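Local atomic coordinates of enoyl-CoA hydratase (Mycobacterium avium, PDB entry 3OC7), a protein that probably catalyses the reversible addition of water to the double bond of enoyl-CoA thioesters in fatty acid metabolism, as enoyl-CoA hydratases of the crotonase family do. Residues A7-A12 with T37-Q42; G66-G71 with G117-G122. One frame throughout, in Å; residues are numbered along the deposited sequence. Where two conformers were deposited one is given.

Contact 1 of 2, residues A7-A12 with T37-Q42; sequences ALVDYA and TALVSQ
At the edge of the large mixed sheet of the crotonase fold, near the surface, Leu8 and Val9, where the N-terminal edge strand 9-12 begins, lie against Leu39 and Gln42 in the first turns of helix 37-52. The polar part of the contact is the Gln42 amide. Its OE1 takes the backbone N-H of Leu8 at 2.9 Å from N, in the carbonyl plane and on a lone pair, though the bond is bent, with an N-H...O angle of 144°. The same oxygen also receives a weak bond from Val9 N, so two consecutive peptide groups hold one acceptor and restrict the turning of the amide. A water links its other end: Gln42 NE2 donates to it at 3.3 Å, and it donates weakly to Ala7 O. The peptide between Ala7 and Leu8 is cis, which kinks the chain just before the strand. Gln42 reaches across with CG beside its own backbone N (chi1 -68°) and an extended chain beyond it, sliding past Val9, which points the opposite way.

The strand forms the outer member of the mixed six-stranded sheet, pairing antiparallel with strand 21-26 through bonds of Asp10 with Thr25 and Ala12 with Arg23. The helix comes alongside its beginning, and Leu39 also packs on Leu26 of the neighbouring strand.

Away from the amide the contact turns apolar. Val9 CG2, anti to the carbonyl carbon because chi1 is -178°, approaches Gln42 CB at 3.8 Å and Leu39 CG at 4.2 Å. Leu8 instead sends CD1 over the start of the helix, to 4.0 Å from Ala38 CB and 3.9 Å from Leu39 N, whose N-H is already engaged by Ser36 OG. Leu39 CD1 comes back across to Leu8 O at 4.0 Å.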
loop_
_atom_site.group_PDB
_atom_site.type_symbol
_atom_site.label_atom_id
_atom_site.label_comp_id
_atom_site.label_asym_id
_atom_site.label_seq_id
_atom_site.Cartn_x
_atom_site.Cartn_y
_atom_site.Cartn_z
ATOM N N ALA A 7 6.942 35.997 -14.496
ATOM C CA ALA A 7 7.996 34.967 -14.393
ATOM C C ALA A 7 8.738 35.183 -13.066
ATOM O O ALA A 7 8.875 36.342 -12.640
ATOM C CB ALA A 7 8.946 35.077 -15.572
ATOM N N LEU A 8 9.240 34.134 -12.397
ATOM C CA LEU A 8 9.301 32.726 -12.850
ATOM C C LEU A 8 8.113 31.861 -12.372
ATOM O O LEU A 8 7.966 30.713 -12.813
ATOM C CB LEU A 8 10.635 32.092 -12.400
ATOM C CG LEU A 8 11.967 32.746 -12.805
ATOM C CD1 LEU A 8 13.123 32.063 -12.109
ATOM C CD2 LEU A 8 12.175 32.689 -14.322
ATOM N N VAL A 9 7.299 32.417 -11.473
ATOM C CA VAL A 9 6.026 31.832 -11.010
ATOM C C VAL A 9 4.935 32.909 -11.126
ATOM O O VAL A 9 5.111 34.042 -10.618
ATOM C CB VAL A 9 6.104 31.332 -9.518
ATOM C CG1 VAL A 9 4.785 30.690 -9.073
ATOM C CG2 VAL A 9 7.264 30.360 -9.310
ATOM N N ASP A 10 3.826 32.583 -11.797
ATOM C CA ASP A 10 2.664 33.504 -11.870
ATOM C C ASP A 10 1.586 33.161 -10.830
ATOM O O ASP A 10 1.314 31.983 -10.592
ATOM C CB ASP A 10 2.042 33.525 -13.282
ATOM C CG ASP A 10 0.819 34.452 -13.377
ATOM O OD1 ASP A 10 0.995 35.692 -13.463
ATOM O OD2 ASP A 10 -0.324 33.953 -13.353
ATOM N N TYR A 11 0.984 34.184 -10.214
ATOM C CA TYR A 11 -0.101 34.034 -9.224
ATOM C C TYR A 11 -1.404 34.607 -9.772
ATOM O O TYR A 11 -1.434 35.767 -10.206
ATOM C CB TYR A 11 0.258 34.765 -7.916
ATOM C CG TYR A 11 -0.771 34.593 -6.791
ATOM C CD1 TYR A 11 -1.940 35.378 -6.739
ATOM C CD2 TYR A 11 -0.577 33.655 -5.778
ATOM C CE1 TYR A 11 -2.879 35.215 -5.704
ATOM C CE2 TYR A 11 -1.512 33.481 -4.747
ATOM C CZ TYR A 11 -2.661 34.266 -4.719
ATOM O OH TYR A 11 -3.582 34.085 -3.707
ATOM N N ALA A 12 -2.463 33.799 -9.750
ATOM C CA ALA A 12 -3.830 34.235 -10.085
ATOM C C ALA A 12 -4.819 33.865 -8.967
ATOM O O ALA A 12 -4.992 32.682 -8.639
ATOM C CB ALA A 12 -4.281 33.652 -11.431
ATOM N N THR A 37 17.144 28.741 -7.440
ATOM C CA THR A 37 16.915 29.420 -6.153
ATOM C C THR A 37 15.739 30.393 -6.226
ATOM O O THR A 37 14.888 30.439 -5.325
ATOM C CB THR A 37 18.183 30.201 -5.667
ATOM O OG1 THR A 37 19.263 29.290 -5.460
ATOM C CG2 THR A 37 17.919 30.969 -4.367
ATOM N N ALA A 38 15.701 31.180 -7.305
ATOM C CA ALA A 38 14.639 32.164 -7.515
ATOM C C ALA A 38 13.256 31.525 -7.693
ATOM O O ALA A 38 12.274 31.992 -7.101
ATOM C CB ALA A 38 14.969 33.076 -8.716
ATOM N N LEU A 39 13.166 30.477 -8.516
ATOM C CA LEU A 39 11.870 29.787 -8.701
ATOM C C LEU A 39 11.349 29.187 -7.377
ATOM O O LEU A 39 10.154 29.310 -7.051
ATOM C CB LEU A 39 11.936 28.718 -9.805
ATOM C CG LEU A 39 10.620 28.016 -10.182
ATOM C CD1 LEU A 39 10.512 27.769 -11.694
ATOM C CD2 LEU A 39 10.427 26.720 -9.404
ATOM N N VAL A 40 12.243 28.557 -6.617
ATOM C CA VAL A 40 11.900 27.989 -5.297
ATOM C C VAL A 40 11.404 29.045 -4.286
ATOM O O VAL A 40 10.359 28.856 -3.654
ATOM C CB VAL A 40 13.075 27.125 -4.732
ATOM C CG1 VAL A 40 12.806 26.699 -3.293
ATOM C CG2 VAL A 40 13.277 25.872 -5.582
ATOM N N SER A 41 12.106 30.176 -4.161
ATOM C CA SER A 41 11.648 31.295 -3.302
ATOM C C SER A 41 10.264 31.834 -3.700
ATOM O O SER A 41 9.411 32.101 -2.829
ATOM C CB SER A 41 12.671 32.458 -3.273
ATOM O OG SER A 41 13.880 32.067 -2.645
ATOM N N GLN A 42 10.046 31.985 -5.012
ATOM C CA GLN A 42 8.753 32.460 -5.517
ATOM C C GLN A 42 7.580 31.489 -5.278
ATOM O O GLN A 42 6.447 31.941 -5.061
ATOM C CB GLN A 42 8.842 32.903 -6.995
ATOM C CG GLN A 42 9.703 34.197 -7.183
ATOM C CD GLN A 42 10.014 34.546 -8.639
ATOM O OE1 GLN A 42 9.194 34.335 -9.533
ATOM N NE2 GLN A 42 11.197 35.119 -8.872
HETATM O O HOH W 1 12.093 36.739 -11.589
#

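Contact 2 of 2, residues G66-G71 with G117-G122; sequences GTFCAG and GHVRAG
The imidazole of His118 presents its edge to Thr67: OG1 sits near the ring plane, 4.0 Å from CD2, and the two side chains cross at about a right angle. Gly66 O comes to the same CD2 at 3.5 Å, on an oblique line. The polar end of the ring is turned elsewhere, with ND1 bonded to Ser140 OG. Val119, on the face opposite His118, meets the Phe68 ring obliquely, CG2 near CD1, the two side chains running side by side in the same direction; CG2 also lies 4.0 Å from Phe68 CB. Further contacts with Val127 and Phe124 extend this apolar patch onto helix 123-129. The third flat group, the guanidinium of Arg120, folds back because its chain bends at chi2 (-73°). NH1 then donates to Val119 O at 3.0 Å, with the oxygen in the guanidinium plane but the donor well above the carbonyl plane, and it shares Ser140 OG with His118.

The strands run parallel in the small three-stranded sheet of the crotonase fold, with 118-120 in the middle, between 67-69 and 140-142. In crotonase relatives one oxyanion-hole N-H lies directly after the first of these segments and the other at the end of the second, which here would probably be that of Gly122. His118 N bonds to Gly66 O at 3.2 Å, and His118 O then accepts from Phe68 N at 2.9 Å through a bond bent to 130°. Between Thr67 and Cys69 a beta bulge shifts the register by one residue, where the chain turns its corner at Phe68. Beyond it Arg120 N meets Cys69 O almost straight, at 173° and in the carbonyl plane. The chains stay close at Gly71, whose CA lies 3.7 Å from Gly122 N.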
loop_
_atom_site.group_PDB
_atom_site.type_symbol
_atom_site.label_atom_id
_atom_site.label_comp_id
_atom_site.label_asym_id
_atom_site.label_seq_id
_atom_site.Cartn_x
_atom_site.Cartn_y
_atom_site.Cartn_z
ATOM N N GLY A 66 6.314 22.422 -22.679
ATOM C CA GLY A 66 6.203 20.968 -22.862
ATOM C C GLY A 66 6.781 20.103 -21.748
ATOM O O GLY A 66 6.672 18.867 -21.806
ATOM N N THR A 67 7.410 20.746 -20.757
ATOM C CA THR A 67 7.995 20.071 -19.579
ATOM C C THR A 67 7.368 20.656 -18.293
ATOM O O THR A 67 7.381 21.886 -18.069
ATOM C CB THR A 67 9.564 20.208 -19.569
ATOM O OG1 THR A 67 10.123 19.518 -20.689
ATOM C CG2 THR A 67 10.204 19.652 -18.271
ATOM N N PHE A 68 6.816 19.779 -17.441
ATOM C CA PHE A 68 6.325 20.191 -16.102
ATOM C C PHE A 68 7.487 20.697 -15.235
ATOM O O PHE A 68 7.453 21.856 -14.756
ATOM C CB PHE A 68 5.538 19.040 -15.404
ATOM C CG PHE A 68 5.166 19.324 -13.941
ATOM C CD1 PHE A 68 5.908 18.752 -12.898
ATOM C CD2 PHE A 68 4.085 20.153 -13.608
ATOM C CE1 PHE A 68 5.594 18.994 -11.556
ATOM C CE2 PHE A 68 3.747 20.399 -12.246
ATOM C CZ PHE A 68 4.525 19.813 -11.222
ATOM N N CYS A 69 8.507 19.843 -15.066
ATOM C CA CYS A 69 9.745 20.140 -14.308
ATOM C C CYS A 69 10.775 19.027 -14.514
ATOM O O CYS A 69 10.481 17.861 -14.277
ATOM C CB CYS A 69 9.460 20.307 -12.797
ATOM S SG CYS A 69 10.923 20.640 -11.726
ATOM N N ALA A 70 11.995 19.395 -14.920
ATOM C CA ALA A 70 13.022 18.381 -15.218
ATOM C C ALA A 70 14.126 18.258 -14.164
ATOM O O ALA A 70 15.124 17.553 -14.382
ATOM C CB ALA A 70 13.626 18.602 -16.590
ATOM N N GLY A 71 13.942 18.936 -13.034
ATOM C CA GLY A 71 14.838 18.772 -11.884
ATOM C C GLY A 71 15.656 19.999 -11.543
ATOM O O GLY A 71 15.228 21.131 -11.782
ATOM N N GLY A 117 2.995 17.190 -19.692
ATOM C CA GLY A 117 4.384 17.302 -20.176
ATOM C C GLY A 117 5.335 16.378 -19.428
ATOM O O GLY A 117 4.895 15.572 -18.596
ATOM N N HIS A 118 6.636 16.509 -19.702
ATOM C CA HIS A 118 7.662 15.621 -19.145
ATOM C C HIS A 118 7.971 15.917 -17.664
ATOM O O HIS A 118 7.993 17.087 -17.234
ATOM C CB HIS A 118 8.943 15.667 -20.006
ATOM C CG HIS A 118 8.696 15.442 -21.474
ATOM N ND1 HIS A 118 8.184 14.262 -21.978
ATOM C CD2 HIS A 118 8.912 16.247 -22.545
ATOM C CE1 HIS A 118 8.086 14.357 -23.295
ATOM N NE2 HIS A 118 8.516 15.551 -23.662
ATOM N N VAL A 119 8.174 14.840 -16.894
ATOM C CA VAL A 119 8.572 14.897 -15.474
ATOM C C VAL A 119 9.876 14.072 -15.255
ATOM O O VAL A 119 9.920 12.874 -15.579
ATOM C CB VAL A 119 7.442 14.340 -14.553
ATOM C CG1 VAL A 119 7.865 14.301 -13.042
ATOM C CG2 VAL A 119 6.121 15.111 -14.747
ATOM N N ARG A 120 10.926 14.719 -14.738
ATOM C CA ARG A 120 12.212 14.035 -14.450
ATOM C C ARG A 120 12.806 14.527 -13.106
ATOM O O ARG A 120 12.536 15.649 -12.671
ATOM C CB ARG A 120 13.253 14.243 -15.576
ATOM C CG ARG A 120 12.863 13.842 -17.007
ATOM C CD ARG A 120 12.816 12.314 -17.199
ATOM N NE ARG A 120 12.565 11.924 -18.588
ATOM C CZ ARG A 120 11.362 11.866 -19.160
ATOM N NH1 ARG A 120 10.267 12.174 -18.471
ATOM N NH2 ARG A 120 11.256 11.516 -20.435
ATOM N N ALA A 121 13.641 13.680 -12.478
ATOM C CA ALA A 121 14.446 14.036 -11.283
ATOM C C ALA A 121 13.648 14.722 -10.160
ATOM O O ALA A 121 12.608 14.198 -9.755
ATOM C CB ALA A 121 15.709 14.854 -11.677
ATOM N N GLY A 122 14.103 15.882 -9.671
ATOM C CA GLY A 122 13.410 16.628 -8.626
ATOM C C GLY A 122 11.942 16.930 -8.904
ATOM O O GLY A 122 11.169 17.145 -7.975
#

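How the contacts relate
From the N terminus the chain lays down edge strand 9-12, turns back through strand 21-26 and enters helix 37-52, where contact 1 closes the first loop. It then runs through strand 58-63 of the large sheet and opens contact 2 at 66-71. That second loop includes helix 86-106 and strand 111-115 before 117-122 closes it. The two loops follow in series and neither encloses the other. Contact 1 joins a helix to the outer strand of the mixed sheet near the surface; contact 2 pairs strands of the small parallel sheet deeper in the chain. Their centres lie 16 Å apart, with about 7 Å between nearest atoms, so they do not touch.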